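Local structure of regulatory protein YycH-like domain-containing protein (Eubacterium rectale, 5COZ) at residues 78-81 / 82-86; 167-170 / 171-175; 218-222 / 223-227. The protein is of unknown function but carries a YycH-like regulatory domain and is probably an exported lipoprotein. All coordinates share one frame; numbering follows the deposited sequence.

From the N terminus the three contacts come in series along the chain; none encloses or crosses another, and each joins adjoining segments, so none closes a long loop. Contact 1 (78-81 / 82-86) is a piece of helix 73-87, and contact 2 (167-170 / 171-175) a piece of helix 165-178. Their centres lie about 16 Å apart, and both helices pack on strand 252-258 of the antiparallel sheet, contact 1 also on strands 116-120 and 125-128, contact 2 on strand 211-220. Contact 3 (218-222 / 223-227) is the tight turn ending strand 211-220; its centre is about 19 Å from that of contact 2, and it reaches the mixed sheet through strand 295-311.

Contact 1: 78-81 / 82-86; sequences DLME and KLAKA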
ATOM      1  N   ASP A  78       8.218  17.930 -15.565  1.00  8.86           N
ATOM      2  CA  ASP A  78       7.012  18.470 -14.920  1.00  8.73           C
ATOM      3  C   ASP A  78       6.778  17.772 -13.567  1.00 11.32           C
ATOM      4  O   ASP A  78       6.456  18.440 -12.586  1.00 10.88           O
ATOM      5  CB  ASP A  78       5.786  18.304 -15.831  1.00  9.57           C
ATOM      6  CG  ASP A  78       5.772  19.242 -17.028  1.00 16.37           C
ATOM      7  OD1 ASP A  78       6.477  20.284 -16.984  1.00 15.75           O
ATOM      8  OD2 ASP A  78       4.998  18.980 -17.968  1.00 22.26           O
ATOM      9  N   LEU A  79       6.976  16.436 -13.520  1.00  8.36           N
ATOM     10  CA  LEU A  79       6.836  15.701 -12.272  1.00  7.73           C
ATOM     11  C   LEU A  79       7.946  16.148 -11.285  1.00  8.79           C
ATOM     12  O   LEU A  79       7.685  16.385 -10.093  1.00  9.53           O
ATOM     13  CB  LEU A  79       6.902  14.209 -12.555  1.00  8.14           C
ATOM     14  CG  LEU A  79       6.850  13.303 -11.308  1.00 11.22           C
ATOM     15  CD1 LEU A  79       5.597  13.589 -10.457  1.00 12.65           C
ATOM     16  CD2 LEU A  79       6.936  11.818 -11.727  1.00 11.28           C
HETATM   17  N   MSE A  80       9.184  16.311 -11.786  1.00  7.31           N
HETATM   18  CA  MSE A  80      10.282  16.781 -10.980  1.00  6.67           C
HETATM   19  C   MSE A  80       9.916  18.114 -10.280  1.00  9.84           C
HETATM   20  O   MSE A  80      10.206  18.271  -9.100  1.00 11.14           O
HETATM   21  CB  MSE A  80      11.583  16.929 -11.824  1.00  7.07           C
HETATM   22  CG  MSE A  80      12.755  17.544 -11.030  1.00  9.56           C
HETATM   23 SE   MSE A  80      12.766  19.509 -11.020  0.75 11.05          SE
HETATM   24  CE  MSE A  80      13.062  19.774 -12.973  1.00  9.93           C
ATOM     25  N   GLU A  81       9.310  19.074 -11.002  1.00  8.82           N
ATOM     26  CA  GLU A  81       9.021  20.358 -10.367  1.00  8.95           C
ATOM     27  C   GLU A  81       7.979  20.211  -9.276  1.00 12.65           C
ATOM     28  O   GLU A  81       8.114  20.877  -8.255  1.00 11.95           O
ATOM     29  CB  GLU A  81       8.556  21.397 -11.394  1.00 10.49           C
ATOM     30  CG  GLU A  81       9.645  21.772 -12.383  1.00 10.92           C
ATOM     31  CD  GLU A  81       9.347  23.110 -13.025  1.00 11.71           C
ATOM     32  OE1 GLU A  81       9.273  24.129 -12.292  1.00 14.75           O
ATOM     33  OE2 GLU A  81       9.171  23.137 -14.268  1.00 13.25           O
ATOM     34  N   LYS A  82       6.979  19.332  -9.480  1.00 11.66           N
ATOM     35  CA  LYS A  82       5.961  19.116  -8.442  1.00 12.10           C
ATOM     36  C   LYS A  82       6.611  18.478  -7.218  1.00 14.16           C
ATOM     37  O   LYS A  82       6.340  18.907  -6.097  1.00 13.61           O
ATOM     38  CB  LYS A  82       4.830  18.254  -8.963  1.00 12.57           C
ATOM     39  CG  LYS A  82       4.020  18.939 -10.052  1.00 14.57           C
ATOM     40  CD  LYS A  82       3.025  17.949 -10.628  1.00 18.91           C
ATOM     41  CE  LYS A  82       2.111  18.546 -11.667  1.00 35.41           C
ATOM     42  NZ  LYS A  82       2.802  18.729 -12.968  1.00 48.90           N
ATOM     43  N   LEU A  83       7.523  17.503  -7.426  1.00 11.01           N
ATOM     44  CA  LEU A  83       8.226  16.885  -6.300  1.00 11.09           C
ATOM     45  C   LEU A  83       9.152  17.868  -5.603  1.00 13.36           C
ATOM     46  O   LEU A  83       9.260  17.830  -4.373  1.00 13.72           O
ATOM     47  CB  LEU A  83       9.022  15.669  -6.759  1.00 10.45           C
ATOM     48  CG  LEU A  83       8.174  14.510  -7.285  1.00 12.00           C
ATOM     49  CD1 LEU A  83       9.052  13.471  -7.937  1.00 11.79           C
ATOM     50  CD2 LEU A  83       7.333  13.873  -6.161  1.00 13.35           C
ATOM     51  N   ALA A  84       9.844  18.746  -6.369  1.00 10.22           N
ATOM     52  CA  ALA A  84      10.727  19.756  -5.801  1.00 10.98           C
ATOM     53  C   ALA A  84       9.929  20.755  -4.950  1.00 15.73           C
ATOM     54  O   ALA A  84      10.426  21.152  -3.898  1.00 16.67           O
ATOM     55  CB  ALA A  84      11.481  20.492  -6.923  1.00 11.45           C
ATOM     56  N   LYS A  85       8.695  21.115  -5.377  1.00 13.80           N
ATOM     57  CA  LYS A  85       7.837  22.021  -4.586  1.00 14.49           C
ATOM     58  C   LYS A  85       7.500  21.355  -3.237  1.00 19.33           C
ATOM     59  O   LYS A  85       7.642  21.961  -2.170  1.00 19.61           O
ATOM     60  CB  LYS A  85       6.554  22.366  -5.364  1.00 16.03           C
ATOM     61  CG  LYS A  85       5.646  23.372  -4.644  1.00 27.98           C
ATOM     62  CD  LYS A  85       4.224  23.318  -5.177  1.00 39.39           C
ATOM     63  CE  LYS A  85       3.254  24.197  -4.412  1.00 48.03           C
ATOM     64  NZ  LYS A  85       2.902  23.626  -3.085  1.00 51.71           N
ATOM     65  N   ALA A  86       7.117  20.069  -3.297  1.00 16.13           N
ATOM     66  CA  ALA A  86       6.743  19.312  -2.099  1.00 15.50           C
ATOM     67  C   ALA A  86       7.857  19.269  -1.038  1.00 17.65           C
ATOM     68  O   ALA A  86       7.575  19.534   0.134  1.00 18.05           O
ATOM     69  CB  ALA A  86       6.356  17.898  -2.503  1.00 15.64           C
TER
HETATM   70  O   HOH W   1       5.136  20.807 -12.968  1.00 19.17           O
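K82 turns its CG anti to its own carbonyl carbon (chi1 -67°), which lays the start of the chain back over the preceding turn, and a bend at the last torsion (chi4 76°) brings NZ round to D78. The aliphatic part runs alongside the carbonyl of D78, with K82 CG 3.6 Å from D78 O. The ammonium does not pair directly with the carboxylate: K82 NZ and D78 OD2 are 5.5 Å apart, so any attraction between the opposite charges is probably modest. Instead one water bridges the two residues, donating to D78 O at 2.7 Å and accepting from K82 NZ at 3.1 Å. D78 O also takes the backbone N-H of K82, so this carbonyl is gripped twice. With an alanine here the bridging water is likely to lose its lysine partner, and the D78 carbonyl the aliphatic chain that now flanks it.

The backbone evidence is that of an alpha helix, here part of helix 73-87: the N-H groups of K82, L83, A84 and K85 bond in turn to the carbonyl oxygens of D78, L79, M80 and E81, and of these L83 N to L79 O is the straightest at the hydrogen (166°). On another side of this helix L79 and L83 form an i to i+4 apolar pair that packs on I258 and A125 of the sheet. Their side chains cross obliquely, L79 CG lying 4.0 Å from L83 CD1, while L83 CG rests 3.4 Å from L79 O. M80 and A84 repeat the spacing more loosely, the selenium SE of M80 standing 4.4 Å from A84 CB, and both side chains touch strand 116-120. K85 directs its ammonium group to a salt bridge with E178 of helix 165-178.

Contact 2: 167-170 / 171-175; sequences EAEE and LAVKT
V173 lays its CG2 methyl over the preceding turn, 3.3 Å from E169 O, and on the same side it meets the aliphatic chain of E169, with V173 CG2 4.2 Å from E169 CG. The placement follows from chi1 of 164°, which sets CG2 beside the backbone N of V173, the very N-H that bonds to E169 O at 2.9 Å. That carbonyl thus takes the helical bond while a methyl covers its flank. The carboxylate of E169 is engaged through OE2, which accepts a hydrogen bond from N187.

One turn on, T175 binds L171 O twice. Its OG1 donates at 2.7 Å to L171 O and its backbone N at 2.9 Å, the two arriving from opposite faces of the carbonyl plane. A chi1 of -56° swings the hydroxyl back along the helix and satisfies this buried side chain's polar atom. A168 and A172, both small, lie against F214 of strand 211-220, while L171 and T175 touch strand 252-258. Unbroken i to i+4 backbone bonds and small or apolar residues turned to the strands are characteristic of an amphipathic alpha helix packed on a beta sheet.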
ATOM      1  N   GLU A 167      -4.479  18.227  10.188  1.00 15.08           N
ATOM      2  CA  GLU A 167      -3.788  19.199   9.356  1.00 15.79           C
ATOM      3  C   GLU A 167      -2.766  18.494   8.436  1.00 16.49           C
ATOM      4  O   GLU A 167      -2.632  18.857   7.268  1.00 16.25           O
ATOM      5  CB  GLU A 167      -3.123  20.281  10.215  1.00 18.78           C
ATOM      6  CG  GLU A 167      -2.737  21.501   9.389  1.00 33.02           C
ATOM      7  CD  GLU A 167      -2.112  22.676  10.120  1.00 50.21           C
ATOM      8  OE1 GLU A 167      -2.576  23.007  11.235  1.00 46.42           O
ATOM      9  OE2 GLU A 167      -1.208  23.316   9.537  1.00 39.34           O
ATOM     10  N   ALA A 168      -2.075  17.466   8.959  1.00 12.48           N
ATOM     11  CA  ALA A 168      -1.115  16.694   8.188  1.00 11.34           C
ATOM     12  C   ALA A 168      -1.821  15.951   7.032  1.00 12.91           C
ATOM     13  O   ALA A 168      -1.329  15.983   5.904  1.00 11.73           O
ATOM     14  CB  ALA A 168      -0.402  15.705   9.113  1.00 12.49           C
ATOM     15  N   GLU A 169      -3.013  15.403   7.311  1.00 11.57           N
ATOM     16  CA  GLU A 169      -3.802  14.716   6.279  1.00 10.89           C
ATOM     17  C   GLU A 169      -4.242  15.686   5.191  1.00 15.56           C
ATOM     18  O   GLU A 169      -4.196  15.342   4.010  1.00 14.18           O
ATOM     19  CB  GLU A 169      -5.009  14.011   6.887  1.00 12.36           C
ATOM     20  CG  GLU A 169      -5.691  13.158   5.830  1.00 18.92           C
ATOM     21  CD  GLU A 169      -6.841  12.291   6.280  1.00 32.83           C
ATOM     22  OE1 GLU A 169      -7.059  12.160   7.504  1.00 31.30           O
ATOM     23  OE2 GLU A 169      -7.496  11.699   5.394  1.00 31.23           O
ATOM     24  N   GLU A 170      -4.608  16.912   5.573  1.00 13.06           N
ATOM     25  CA  GLU A 170      -4.993  17.918   4.582  1.00 14.38           C
ATOM     26  C   GLU A 170      -3.822  18.232   3.645  1.00 15.73           C
ATOM     27  O   GLU A 170      -4.026  18.362   2.432  1.00 14.60           O
ATOM     28  CB  GLU A 170      -5.494  19.187   5.281  1.00 16.40           C
ATOM     29  CG  GLU A 170      -6.880  18.998   5.879  1.00 28.91           C
ATOM     30  CD  GLU A 170      -7.420  20.071   6.810  1.00 54.14           C
ATOM     31  OE1 GLU A 170      -6.650  20.973   7.209  1.00 45.41           O
ATOM     32  OE2 GLU A 170      -8.615  19.982   7.175  1.00 50.11           O
ATOM     33  N   LEU A 171      -2.578  18.293   4.177  1.00 12.69           N
ATOM     34  CA  LEU A 171      -1.415  18.532   3.333  1.00 12.43           C
ATOM     35  C   LEU A 171      -1.134  17.319   2.420  1.00 13.94           C
ATOM     36  O   LEU A 171      -0.780  17.495   1.251  1.00 13.98           O
ATOM     37  CB  LEU A 171      -0.193  18.859   4.204  1.00 13.38           C
ATOM     38  CG  LEU A 171       1.125  19.134   3.475  1.00 19.13           C
ATOM     39  CD1 LEU A 171       0.985  20.233   2.396  1.00 20.94           C
ATOM     40  CD2 LEU A 171       2.220  19.448   4.479  1.00 19.14           C
ATOM     41  N   ALA A 172      -1.311  16.094   2.944  1.00 12.27           N
ATOM     42  CA  ALA A 172      -1.090  14.893   2.109  1.00 10.94           C
ATOM     43  C   ALA A 172      -2.115  14.845   0.944  1.00 11.25           C
ATOM     44  O   ALA A 172      -1.731  14.589  -0.195  1.00 11.24           O
ATOM     45  CB  ALA A 172      -1.191  13.645   2.964  1.00 10.81           C
ATOM     46  N   VAL A 173      -3.397  15.200   1.232  1.00 10.30           N
ATOM     47  CA  VAL A 173      -4.482  15.193   0.234  1.00 10.40           C
ATOM     48  C   VAL A 173      -4.203  16.272  -0.831  1.00 13.60           C
ATOM     49  O   VAL A 173      -4.327  16.014  -2.032  1.00 12.65           O
ATOM     50  CB  VAL A 173      -5.846  15.380   0.962  1.00 12.95           C
ATOM     51  CG1 VAL A 173      -6.958  15.767  -0.025  1.00 13.62           C
ATOM     52  CG2 VAL A 173      -6.228  14.113   1.734  1.00 13.09           C
ATOM     53  N   LYS A 174      -3.771  17.459  -0.382  1.00 11.92           N
ATOM     54  CA  LYS A 174      -3.429  18.571  -1.275  1.00 11.37           C
ATOM     55  C   LYS A 174      -2.245  18.177  -2.178  1.00 13.31           C
ATOM     56  O   LYS A 174      -2.274  18.457  -3.376  1.00 14.08           O
ATOM     57  CB  LYS A 174      -3.110  19.829  -0.444  1.00 14.43           C
ATOM     58  CG  LYS A 174      -2.670  21.051  -1.243  1.00 21.96           C
ATOM     59  CD  LYS A 174      -2.112  22.100  -0.272  1.00 28.93           C
ATOM     60  CE  LYS A 174      -1.483  23.292  -0.956  1.00 44.38           C
ATOM     61  NZ  LYS A 174      -2.506  24.259  -1.426  1.00 55.76           N
ATOM     62  N   THR A 175      -1.259  17.440  -1.628  1.00 11.37           N
ATOM     63  CA  THR A 175      -0.086  17.021  -2.413  1.00 10.88           C
ATOM     64  C   THR A 175      -0.474  15.986  -3.480  1.00 12.16           C
ATOM     65  O   THR A 175      -0.019  16.083  -4.617  1.00 12.51           O
ATOM     66  CB  THR A 175       1.010  16.484  -1.482  1.00 14.52           C
ATOM     67  OG1 THR A 175       1.311  17.504  -0.520  1.00 15.33           O
ATOM     68  CG2 THR A 175       2.288  16.116  -2.232  1.00 15.25           C
TER

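Contact 3: 218-222 / 223-227; sequences PDVYG and IPYSR
Backbone hydrogen bonds fix the register between D219-V220 and I223-P224. V220 and I223 form an antiparallel hydrogen-bonded pair, V220 N reaching I223 O at 3.1 Å and I223 N reaching V220 O at 3.0 Å; both donors stand above the acceptor's carbonyl plane. D219 and P224 make the next, non-hydrogen-bonded pair, their CA atoms 3.9 Å apart. Beyond it Y225 N bonds to P218 O at 3.1 Å, within the plane of that carbonyl, which also takes a CA-H...O contact from P224 and a hydrogen bond from N242.

The turn itself is type I', with positive phi at both Y221 (54°) and G222 (76°), as is usual for a beta hairpin with a two-residue loop.

Apolar contacts gather round the Y225 ring. With CG anti to the carbonyl carbon, chi1 -45° turns the ring back toward P218 to V220, and D219 CA lies over one of its faces. P218 CB lies 3.8 Å from Y225 CE2, and V220 CG1 comes within 3.9 Å of Y225 CE1, the two side chains crossing at about a right angle. Y262 meets the ring edge-to-face. V220 and I223 turn their side chains to the same sheet face, where both touch Y305.

P224 stands in the non-hydrogen-bonded pair, so its missing N-H costs the hairpin no cross-strand bond; the bonds fall to V220, I223 and Y225, and the Y225 ring probably adds apolar packing against P218 and V220.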
ATOM      1  N   PRO A 218      -3.470   4.972  -4.846  1.00  4.92           N
ATOM      2  CA  PRO A 218      -3.903   5.305  -6.225  1.00  5.47           C
ATOM      3  C   PRO A 218      -5.019   4.363  -6.662  1.00  6.31           C
ATOM      4  O   PRO A 218      -4.942   3.144  -6.439  1.00  6.48           O
ATOM      5  CB  PRO A 218      -2.639   5.090  -7.046  1.00  6.37           C
ATOM      6  CG  PRO A 218      -1.537   5.487  -6.059  1.00  7.69           C
ATOM      7  CD  PRO A 218      -1.995   4.849  -4.761  1.00  5.82           C
ATOM      8  N   ASP A 219      -6.082   4.937  -7.253  1.00  6.00           N
ATOM      9  CA  ASP A 219      -7.223   4.120  -7.579  1.00  5.72           C
ATOM     10  C   ASP A 219      -7.843   4.480  -8.915  1.00  7.82           C
ATOM     11  O   ASP A 219      -7.435   5.441  -9.574  1.00  8.10           O
ATOM     12  CB  ASP A 219      -8.278   4.288  -6.452  1.00  6.67           C
ATOM     13  CG  ASP A 219      -8.990   5.623  -6.309  1.00 11.01           C
ATOM     14  OD1 ASP A 219      -8.447   6.655  -6.777  1.00  9.91           O
ATOM     15  OD2 ASP A 219     -10.075   5.646  -5.679  1.00 12.15           O
ATOM     16  N   VAL A 220      -8.845   3.686  -9.313  1.00  6.23           N
ATOM     17  CA  VAL A 220      -9.630   3.936 -10.518  1.00  6.17           C
ATOM     18  C   VAL A 220     -11.014   3.357 -10.199  1.00  8.65           C
ATOM     19  O   VAL A 220     -11.098   2.325  -9.522  1.00  6.99           O
ATOM     20  CB  VAL A 220      -8.942   3.391 -11.804  1.00  8.88           C
ATOM     21  CG1 VAL A 220      -8.831   1.870 -11.813  1.00 10.08           C
ATOM     22  CG2 VAL A 220      -9.640   3.899 -13.067  1.00  8.73           C
ATOM     23  N   TYR A 221     -12.086   4.078 -10.550  1.00  7.33           N
ATOM     24  CA  TYR A 221     -13.465   3.670 -10.207  1.00  7.32           C
ATOM     25  C   TYR A 221     -13.602   3.424  -8.698  1.00  9.00           C
ATOM     26  O   TYR A 221     -14.382   2.566  -8.255  1.00  9.76           O
ATOM     27  CB  TYR A 221     -13.933   2.468 -11.042  1.00  8.06           C
ATOM     28  CG  TYR A 221     -13.962   2.829 -12.509  1.00  8.83           C
ATOM     29  CD1 TYR A 221     -14.873   3.761 -12.999  1.00  9.34           C
ATOM     30  CD2 TYR A 221     -13.041   2.280 -13.398  1.00 10.24           C
ATOM     31  CE1 TYR A 221     -14.845   4.168 -14.333  1.00 11.28           C
ATOM     32  CE2 TYR A 221     -13.025   2.649 -14.740  1.00 10.96           C
ATOM     33  CZ  TYR A 221     -13.926   3.593 -15.201  1.00 15.05           C
ATOM     34  OH  TYR A 221     -13.890   3.975 -16.509  1.00 17.08           O
ATOM     35  N   GLY A 222     -12.851   4.205  -7.919  1.00  5.98           N
ATOM     36  CA  GLY A 222     -12.916   4.138  -6.461  1.00  6.22           C
ATOM     37  C   GLY A 222     -12.230   2.959  -5.804  1.00  9.16           C
ATOM     38  O   GLY A 222     -12.292   2.846  -4.585  1.00  8.76           O
ATOM     39  N   ILE A 223     -11.560   2.111  -6.591  1.00  6.74           N
ATOM     40  CA  ILE A 223     -10.950   0.880  -6.097  1.00  5.67           C
ATOM     41  C   ILE A 223      -9.446   0.993  -6.279  1.00  6.74           C
ATOM     42  O   ILE A 223      -8.980   1.306  -7.388  1.00  6.33           O
ATOM     43  CB  ILE A 223     -11.566  -0.334  -6.841  1.00  6.67           C
ATOM     44  CG1 ILE A 223     -13.066  -0.415  -6.514  1.00  8.44           C
ATOM     45  CG2 ILE A 223     -10.822  -1.625  -6.440  1.00  7.11           C
ATOM     46  CD1 ILE A 223     -13.836  -1.444  -7.380  1.00  9.34           C
ATOM     47  N   PRO A 224      -8.675   0.745  -5.210  1.00  5.82           N
ATOM     48  CA  PRO A 224      -7.224   0.898  -5.330  1.00  5.18           C
ATOM     49  C   PRO A 224      -6.566  -0.233  -6.097  1.00  6.70           C
ATOM     50  O   PRO A 224      -7.007  -1.393  -5.999  1.00  6.90           O
ATOM     51  CB  PRO A 224      -6.742   0.903  -3.870  1.00  6.25           C
ATOM     52  CG  PRO A 224      -7.721  -0.005  -3.159  1.00  7.94           C
ATOM     53  CD  PRO A 224      -9.073   0.316  -3.855  1.00  6.29           C
ATOM     54  N   TYR A 225      -5.462   0.078  -6.784  1.00  5.81           N
ATOM     55  CA  TYR A 225      -4.658  -1.009  -7.324  1.00  5.97           C
ATOM     56  C   TYR A 225      -4.132  -1.834  -6.153  1.00  7.03           C
ATOM     57  O   TYR A 225      -3.979  -1.336  -5.020  1.00  7.59           O
ATOM     58  CB  TYR A 225      -3.479  -0.513  -8.192  1.00  7.63           C
ATOM     59  CG  TYR A 225      -3.847   0.560  -9.163  1.00 10.78           C
ATOM     60  CD1 TYR A 225      -4.698   0.300 -10.228  1.00 12.83           C
ATOM     61  CD2 TYR A 225      -3.293   1.834  -9.058  1.00 12.69           C
ATOM     62  CE1 TYR A 225      -5.072   1.317 -11.123  1.00 14.06           C
ATOM     63  CE2 TYR A 225      -3.647   2.846  -9.937  1.00 14.24           C
ATOM     64  CZ  TYR A 225      -4.566   2.586 -10.943  1.00 16.35           C
ATOM     65  OH  TYR A 225      -4.851   3.581 -11.830  1.00 18.65           O
ATOM     66  N   SER A 226      -3.863  -3.085  -6.433  1.00  6.50           N
ATOM     67  CA  SER A 226      -3.514  -4.083  -5.446  1.00  7.19           C
ATOM     68  C   SER A 226      -2.406  -3.658  -4.472  1.00  7.75           C
ATOM     69  O   SER A 226      -1.354  -3.135  -4.888  1.00  7.74           O
ATOM     70  CB  SER A 226      -3.109  -5.357  -6.178  1.00 11.16           C
ATOM     71  OG  SER A 226      -2.512  -6.303  -5.311  1.00 21.06           O
ATOM     72  N   ARG A 227      -2.664  -3.921  -3.185  1.00  6.77           N
ATOM     73  CA  ARG A 227      -1.733  -3.705  -2.079  1.00  7.04           C
ATOM     74  C   ARG A 227      -1.047  -5.016  -1.690  1.00  9.15           C
ATOM     75  O   ARG A 227      -0.395  -5.083  -0.659  1.00  8.96           O
ATOM     76  CB  ARG A 227      -2.465  -3.099  -0.887  1.00  6.84           C
ATOM     77  CG  ARG A 227      -2.914  -1.663  -1.188  1.00  9.67           C
ATOM     78  CD  ARG A 227      -4.135  -1.283  -0.380  1.00  9.62           C
ATOM     79  NE  ARG A 227      -3.937  -1.255   1.069  1.00 10.46           N
ATOM     80  CZ  ARG A 227      -4.608  -2.014   1.944  1.00 11.70           C
ATOM     81  NH1 ARG A 227      -5.381  -3.003   1.519  1.00  7.31           N
ATOM     82  NH2 ARG A 227      -4.481  -1.806   3.251  1.00 10.26           N
TER